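Local coordinates for aminoglycoside-O-phosphotransferase VIII (Streptomyces rimosus, PDB 4H05), which probably transfers the gamma-phosphate of ATP to the 3'-hydroxyl of aminoglycoside antibiotics, an activity that confers resistance and is modulated by phosphorylation of the enzyme, at residues A[66-71]-A[209-214]; A[117-122]-A[189-194]; A[168-173]-A[266-271]. One frame throughout, in Å; residues are numbered along the deposited sequence. Where two conformers were deposited one is given.

Interaction 1 of 3, residues A[66-71]-A[209-214]; sequences VWLAEV and IDVGRV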
# COMPACT_ATOMS: atom_id res chain seq x y z
N VAL A 66 -11.82 -7.26 -4.01
CA VAL A 66 -12.68 -8.33 -4.44
C VAL A 66 -12.00 -9.13 -5.52
O VAL A 66 -12.08 -10.35 -5.56
CB VAL A 66 -14.01 -7.71 -5.01
CG1 VAL A 66 -14.78 -8.74 -5.77
CG2 VAL A 66 -14.93 -7.09 -3.92
N TRP A 67 -11.33 -8.43 -6.44
CA TRP A 67 -10.66 -9.15 -7.49
C TRP A 67 -9.47 -9.91 -6.95
O TRP A 67 -9.31 -11.10 -7.23
CB TRP A 67 -10.29 -8.23 -8.61
CG TRP A 67 -9.48 -8.87 -9.64
CD1 TRP A 67 -9.94 -9.61 -10.73
CD2 TRP A 67 -8.04 -8.88 -9.74
NE1 TRP A 67 -8.91 -10.00 -11.51
CE2 TRP A 67 -7.72 -9.65 -10.96
CE3 TRP A 67 -7.00 -8.36 -8.98
CZ2 TRP A 67 -6.41 -9.88 -11.38
CZ3 TRP A 67 -5.70 -8.56 -9.42
CH2 TRP A 67 -5.40 -9.34 -10.59
N LEU A 68 -8.70 -9.27 -6.08
CA LEU A 68 -7.64 -9.98 -5.41
C LEU A 68 -8.03 -11.29 -4.65
O LEU A 68 -7.31 -12.31 -4.65
CB LEU A 68 -6.93 -9.02 -4.49
CG LEU A 68 -5.62 -8.28 -4.83
CD1 LEU A 68 -4.88 -8.53 -6.13
CD2 LEU A 68 -5.68 -6.82 -4.41
N ALA A 69 -9.13 -11.27 -3.98
CA ALA A 69 -9.63 -12.46 -3.28
C ALA A 69 -9.94 -13.48 -4.33
O ALA A 69 -9.66 -14.62 -4.14
CB ALA A 69 -10.93 -12.16 -2.47
N GLU A 70 -10.52 -13.09 -5.47
CA GLU A 70 -10.92 -14.15 -6.36
C GLU A 70 -9.66 -14.74 -6.92
O GLU A 70 -9.58 -15.93 -7.03
CB GLU A 70 -11.99 -13.76 -7.39
CG GLU A 70 -11.51 -13.77 -8.84
CD GLU A 70 -11.77 -15.06 -9.57
OE1 GLU A 70 -11.18 -15.13 -10.69
OE2 GLU A 70 -12.57 -15.95 -9.13
N VAL A 71 -8.65 -13.93 -7.22
CA VAL A 71 -7.48 -14.55 -7.81
C VAL A 71 -6.50 -15.22 -6.85
O VAL A 71 -5.50 -15.77 -7.29
CB VAL A 71 -6.78 -13.62 -8.79
CG1 VAL A 71 -7.82 -13.30 -9.88
CG2 VAL A 71 -6.13 -12.43 -8.04
N ILE A 209 -3.36 -5.19 2.98
CA ILE A 209 -4.31 -4.04 3.08
C ILE A 209 -3.88 -2.86 2.24
O ILE A 209 -2.78 -2.89 1.64
CB ILE A 209 -4.62 -3.65 4.56
CG1 ILE A 209 -3.41 -3.22 5.33
CG2 ILE A 209 -5.24 -4.83 5.32
CD1 ILE A 209 -3.73 -2.54 6.71
N ASP A 210 -4.74 -1.84 2.13
CA ASP A 210 -4.42 -0.61 1.42
C ASP A 210 -3.99 -0.88 -0.07
O ASP A 210 -2.98 -0.36 -0.51
CB ASP A 210 -3.30 0.17 2.14
CG ASP A 210 -3.81 0.98 3.35
OD1 ASP A 210 -4.99 0.81 3.82
OD2 ASP A 210 -3.02 1.82 3.84
N VAL A 211 -4.85 -1.63 -0.79
CA VAL A 211 -4.67 -2.13 -2.15
C VAL A 211 -5.19 -1.13 -3.16
O VAL A 211 -5.42 -1.43 -4.30
CB VAL A 211 -5.29 -3.54 -2.24
CG1 VAL A 211 -4.64 -4.46 -1.16
CG2 VAL A 211 -6.83 -3.61 -2.01
N GLY A 212 -5.33 0.11 -2.75
CA GLY A 212 -5.95 1.10 -3.59
C GLY A 212 -5.19 1.32 -4.88
O GLY A 212 -5.83 1.75 -5.90
N ARG A 213 -3.87 1.05 -4.88
CA ARG A 213 -3.06 1.23 -6.12
C ARG A 213 -2.75 -0.00 -6.90
O ARG A 213 -1.88 0.01 -7.83
CB ARG A 213 -1.69 1.85 -5.76
CG ARG A 213 -1.71 3.20 -5.06
CD ARG A 213 -0.26 3.55 -4.69
NE ARG A 213 -0.21 4.70 -3.78
CZ ARG A 213 0.84 5.14 -3.07
NH1 ARG A 213 0.66 6.23 -2.34
NH2 ARG A 213 2.06 4.51 -3.03
N VAL A 214 -3.39 -1.11 -6.53
CA VAL A 214 -3.21 -2.33 -7.26
C VAL A 214 -3.45 -2.09 -8.74
O VAL A 214 -4.37 -1.41 -9.13
CB VAL A 214 -4.08 -3.50 -6.71
CG1 VAL A 214 -4.20 -4.61 -7.70
CG2 VAL A 214 -3.42 -4.11 -5.50
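Leu68, on the last turns of helix 54-71, faces the loop between strands 205-208 and 215-218 at Val211, where the CA atoms of Leu68 and Val211 lie 9.0 Å apart. The loop makes a type I turn from Val211 to Val214, closed by Val214 N to Val211 O at 3.0 Å, and both valines at its ends point toward the helix. Leu68 sends CD2 into this pair, meeting each valine tip to tip: CD2 of Leu68 stands 3.7 Å from Val214 CG2 and 4.0 Å from Val211 CB. With chi2 at -3°, CD1 of Leu68 nearly eclipses its own CA, an unusual setting for leucine, while CD2 does the touching. In the protein-kinase-like fold of this family, Asp210, Val211 and Gly212 probably correspond to the kinase DFG motif, and helix 54-71 to helix C. Asp210, a predicted magnesium ligand, makes a salt bridge with Lys48, and Glu61 of the same helix accepts a weak hydrogen bond from Val211 N. Val214 turns CG2, the methyl that meets Leu68, beside its backbone N and anti to its carbonyl carbon. Arg64 NE, one turn before Leu68, is hydrogen-bonded to Val214 O.

Interaction 2 of 3, residues A[117-122]-A[189-194]; sequences AGLARS and GDLCPD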
# COMPACT_ATOMS: atom_id res chain seq x y z
N ALA A 117 8.77 -11.18 0.69
CA ALA A 117 9.20 -11.59 -0.63
C ALA A 117 8.25 -12.60 -1.27
O ALA A 117 7.98 -12.55 -2.48
CB ALA A 117 10.62 -12.15 -0.55
N GLY A 118 7.76 -13.55 -0.47
CA GLY A 118 6.86 -14.59 -0.97
C GLY A 118 5.54 -14.02 -1.43
O GLY A 118 4.91 -14.48 -2.37
N LEU A 119 5.11 -12.98 -0.75
CA LEU A 119 3.85 -12.34 -1.08
C LEU A 119 4.05 -11.53 -2.36
O LEU A 119 3.20 -11.56 -3.24
CB LEU A 119 3.41 -11.45 0.10
CG LEU A 119 2.21 -10.59 -0.29
CD1 LEU A 119 1.01 -11.51 -0.46
CD2 LEU A 119 1.95 -9.52 0.74
N ALA A 120 5.18 -10.83 -2.43
CA ALA A 120 5.63 -10.13 -3.67
C ALA A 120 5.65 -11.06 -4.91
O ALA A 120 5.11 -10.73 -5.95
CB ALA A 120 6.99 -9.43 -3.44
N ARG A 121 6.08 -12.28 -4.71
CA ARG A 121 6.24 -13.28 -5.74
C ARG A 121 4.88 -13.84 -6.20
O ARG A 121 4.63 -14.10 -7.36
CB ARG A 121 7.25 -14.24 -5.12
CG ARG A 121 7.60 -15.68 -5.55
CD ARG A 121 9.02 -15.96 -4.96
NE ARG A 121 9.34 -17.24 -4.32
CZ ARG A 121 9.24 -18.44 -4.90
NH1 ARG A 121 8.69 -18.61 -6.11
NH2 ARG A 121 9.61 -19.50 -4.23
N SER A 122 3.94 -13.91 -5.28
CA SER A 122 2.68 -14.44 -5.60
C SER A 122 1.86 -13.38 -6.33
O SER A 122 1.08 -13.67 -7.23
CB SER A 122 1.98 -14.84 -4.28
OG SER A 122 2.68 -15.86 -3.58
N GLY A 189 1.54 -1.62 -5.15
CA GLY A 189 1.82 -0.22 -5.41
C GLY A 189 2.07 0.67 -4.22
O GLY A 189 2.45 1.86 -4.39
N ASP A 190 1.78 0.15 -3.03
CA ASP A 190 2.29 0.72 -1.78
C ASP A 190 2.68 -0.43 -0.82
O ASP A 190 2.20 -0.52 0.33
CB ASP A 190 1.28 1.68 -1.18
CG ASP A 190 1.86 2.48 -0.02
OD1 ASP A 190 1.09 3.09 0.66
OD2 ASP A 190 3.07 2.45 0.24
N LEU A 191 3.64 -1.25 -1.28
CA LEU A 191 3.99 -2.47 -0.60
C LEU A 191 5.03 -2.18 0.46
O LEU A 191 6.23 -2.35 0.27
CB LEU A 191 4.50 -3.52 -1.53
CG LEU A 191 4.78 -4.95 -1.01
CD1 LEU A 191 3.51 -5.65 -0.65
CD2 LEU A 191 5.59 -5.81 -2.01
N CYS A 192 4.54 -1.75 1.59
CA CYS A 192 5.34 -1.38 2.69
C CYS A 192 4.92 -2.36 3.78
O CYS A 192 3.81 -2.88 3.76
CB CYS A 192 5.12 0.07 3.08
SG CYS A 192 3.40 0.59 3.13
N PRO A 193 5.77 -2.56 4.76
CA PRO A 193 5.48 -3.54 5.80
C PRO A 193 4.20 -3.20 6.59
O PRO A 193 3.54 -4.06 7.14
CB PRO A 193 6.75 -3.50 6.65
CG PRO A 193 7.81 -2.96 5.72
CD PRO A 193 7.05 -1.90 5.00
N ASP A 194 3.84 -1.95 6.59
CA ASP A 194 2.61 -1.49 7.10
C ASP A 194 1.39 -2.13 6.51
O ASP A 194 0.48 -2.33 7.18
CB ASP A 194 2.53 0.05 6.97
CG ASP A 194 2.78 0.71 8.28
OD1 ASP A 194 2.18 0.23 9.26
OD2 ASP A 194 3.62 1.63 8.37
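The catalytic loop of the phosphotransferase, between strands 184-187 and 196-198, rests on helix 109-124 through Leu191, which meets Leu119 and Ala120. Leu191 directly follows Asp190, the predicted proton acceptor, and is the centre of an inverse gamma turn; its CA comes 8.4 Å from that of Ala120. CG of Leu191 lies anti to the backbone N (chi1 -173°), extending the side chain to the helix, where its two methyls divide the work. CD2 of Leu191 touches CB of Ala120 at 4.1 Å; CD1 makes a looser approach to CD2 of Leu119, at 4.4 Å. All three residues are buried. Leu119 also packs on Val205 and Leu208 of strand 205-208, Ala120 on Phe246 and Tyr250 of helix 240-251, and Leu191 on Val226 of helix 220-230. Further along helix 109-124, Ser122 OG folds back to Gly118 O at 2.9 Å with a C=O...O angle of 154°, while Ser122 N reaches the same oxygen from the opposite face of its plane. The side chain of Asn195, a predicted magnesium ligand, is bonded to Asp190 O. His188, Asp190 and Asn195 together form the HxDxxxxN pattern typical of the catalytic loop in kinase-like aminoglycoside phosphotransferases.

Interaction 3 of 3, residues A[168-173]-A[266-271]; sequences ERLLAE and YRLLDE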
# COMPACT_ATOMS: atom_id res chain seq x y z
N GLU A 168 8.12 21.18 -8.85
CA GLU A 168 8.42 21.34 -10.27
C GLU A 168 9.78 20.75 -10.60
O GLU A 168 9.97 20.17 -11.65
CB GLU A 168 8.39 22.86 -10.66
CG GLU A 168 7.00 23.52 -10.83
CD GLU A 168 6.18 23.74 -9.54
OE1 GLU A 168 6.77 23.66 -8.42
OE2 GLU A 168 4.93 23.99 -9.66
N ARG A 169 10.73 20.89 -9.70
CA ARG A 169 12.07 20.21 -9.82
C ARG A 169 11.96 18.69 -9.60
O ARG A 169 12.73 17.91 -10.14
CB ARG A 169 12.97 20.73 -8.73
CG ARG A 169 14.33 20.03 -8.58
CD ARG A 169 15.18 20.16 -9.84
NE ARG A 169 16.49 19.53 -9.71
CZ ARG A 169 16.87 18.40 -10.32
NH1 ARG A 169 16.03 17.72 -11.11
NH2 ARG A 169 18.10 17.91 -10.12
N LEU A 170 11.02 18.28 -8.75
CA LEU A 170 10.79 16.84 -8.49
C LEU A 170 10.27 16.20 -9.78
O LEU A 170 10.83 15.24 -10.31
CB LEU A 170 9.72 16.67 -7.38
CG LEU A 170 9.96 15.77 -6.16
CD1 LEU A 170 8.77 14.82 -6.13
CD2 LEU A 170 11.28 15.00 -6.15
N LEU A 171 9.25 16.81 -10.33
CA LEU A 171 8.68 16.35 -11.56
C LEU A 171 9.67 16.41 -12.71
O LEU A 171 9.66 15.50 -13.54
CB LEU A 171 7.41 17.14 -11.85
CG LEU A 171 6.64 16.81 -13.09
CD1 LEU A 171 6.01 15.44 -12.81
CD2 LEU A 171 5.64 17.94 -13.38
N ALA A 172 10.54 17.45 -12.79
CA ALA A 172 11.66 17.42 -13.80
C ALA A 172 12.49 16.11 -13.61
O ALA A 172 12.87 15.44 -14.58
CB ALA A 172 12.58 18.66 -13.71
N GLU A 173 12.78 15.74 -12.36
CA GLU A 173 13.70 14.61 -12.13
C GLU A 173 12.98 13.34 -12.58
O GLU A 173 13.51 12.52 -13.28
CB GLU A 173 14.17 14.56 -10.67
CG GLU A 173 15.29 13.55 -10.37
CD GLU A 173 16.56 13.83 -11.13
OE1 GLU A 173 16.73 14.97 -11.53
OE2 GLU A 173 17.37 12.92 -11.38
N TYR A 266 11.39 4.33 -8.75
CA TYR A 266 10.10 4.07 -8.10
C TYR A 266 10.06 4.57 -6.68
O TYR A 266 8.99 4.91 -6.16
CB TYR A 266 9.66 2.58 -8.30
CG TYR A 266 9.24 2.29 -9.75
CD1 TYR A 266 8.03 2.78 -10.25
CD2 TYR A 266 10.05 1.59 -10.62
CE1 TYR A 266 7.67 2.59 -11.54
CE2 TYR A 266 9.67 1.38 -11.96
CZ TYR A 266 8.51 1.96 -12.39
OH TYR A 266 8.12 1.83 -13.64
N ARG A 267 11.22 4.78 -6.06
CA ARG A 267 11.27 5.51 -4.81
C ARG A 267 10.93 6.99 -5.04
O ARG A 267 10.30 7.60 -4.18
CB ARG A 267 12.66 5.44 -4.12
CG ARG A 267 13.01 4.21 -3.26
CD ARG A 267 14.29 4.45 -2.37
NE ARG A 267 15.23 3.58 -3.03
CZ ARG A 267 16.27 3.89 -3.78
NH1 ARG A 267 16.77 5.10 -3.86
NH2 ARG A 267 16.85 2.89 -4.42
N LEU A 268 11.41 7.57 -6.14
CA LEU A 268 11.13 8.96 -6.49
C LEU A 268 9.67 9.15 -6.88
O LEU A 268 8.96 10.07 -6.38
CB LEU A 268 12.05 9.42 -7.65
CG LEU A 268 11.68 10.73 -8.30
CD1 LEU A 268 11.80 11.93 -7.32
CD2 LEU A 268 12.51 10.89 -9.61
N LEU A 269 9.18 8.25 -7.71
CA LEU A 269 7.72 8.32 -7.99
C LEU A 269 6.84 8.41 -6.75
O LEU A 269 5.81 9.15 -6.70
CB LEU A 269 7.30 7.14 -8.88
CG LEU A 269 5.83 7.09 -9.29
CD1 LEU A 269 5.50 8.33 -10.14
CD2 LEU A 269 5.52 5.75 -10.00
N ASP A 270 7.24 7.65 -5.75
CA ASP A 270 6.43 7.52 -4.58
C ASP A 270 6.41 8.80 -3.75
O ASP A 270 5.49 8.99 -2.98
CB ASP A 270 6.85 6.33 -3.71
CG ASP A 270 5.74 5.90 -2.72
OD1 ASP A 270 4.54 5.80 -3.09
OD2 ASP A 270 6.03 5.70 -1.53
N GLU A 271 7.41 9.65 -3.90
CA GLU A 271 7.41 10.89 -3.18
C GLU A 271 6.24 11.77 -3.58
O GLU A 271 5.92 12.71 -2.88
CB GLU A 271 8.67 11.66 -3.53
CG GLU A 271 9.98 10.89 -3.29
CD GLU A 271 10.64 11.35 -2.05
OE1 GLU A 271 9.86 11.60 -1.10
OE2 GLU A 271 11.89 11.50 -2.04
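Between 168-173 and 266-271 the nearest CA atoms are those of Leu170 and Leu268, 8.1 Å apart. Their side chains slide past each other in opposite directions, and the methyls CD2 of Leu170 and CD1 of Leu268 meet at 3.3 Å, tighter than usual van der Waals contact. Leu170 does not leave its backbone toward helix 260-270; its torsions, chi1 -129° and chi2 -126°, both far from the staggered values, bring the end of the chain closer. Its other methyl, CD1, lies 4.1 Å from CB of Glu271, the two side chains crossing at about a right angle. Leu268 extends its second methyl to the other glutamate: CD2 of Leu268 sits 3.9 Å from CG of Glu173, again with the side chains crossing. The bend of Glu173 at chi2 (62°) goes with a carboxylate turned to Arg169, one helical turn back: NH1 of Arg169 donates to OE1 of Glu173 at 2.9 Å in a salt bridge, and OE1 accepts through its anti lone pair. OE2 of Glu173 pairs with Arg176, and OE2 of Glu271 with Arg162 and the backbone N of Asp159. Both glutamates thus meet the leucines with carbon, while their charged ends are paired with arginines, so the buried seam between these C-terminal-lobe helices is apolar and the carboxylates probably remain ionised.

Interactions 1 and 2 lie 12 Å apart, centre to centre, at the heart of the kinase-like fold; interaction 3 is about 26 Å from the first and 22 Å from the second, among the helices of the C-terminal lobe. Along the chain, interaction 2 is nested between the two segments of interaction 1, whereas interaction 3 crosses both. Arg213 links all three: its NH2 reaches Gly189 O of the catalytic loop at 3.0 Å and Asp270 OD1 at 2.8 Å, the latter a salt bridge. The predicted magnesium-binding loop, the catalytic loop and the last helix, 260-270, are therefore connected through one guanidinium group beside the probable active site.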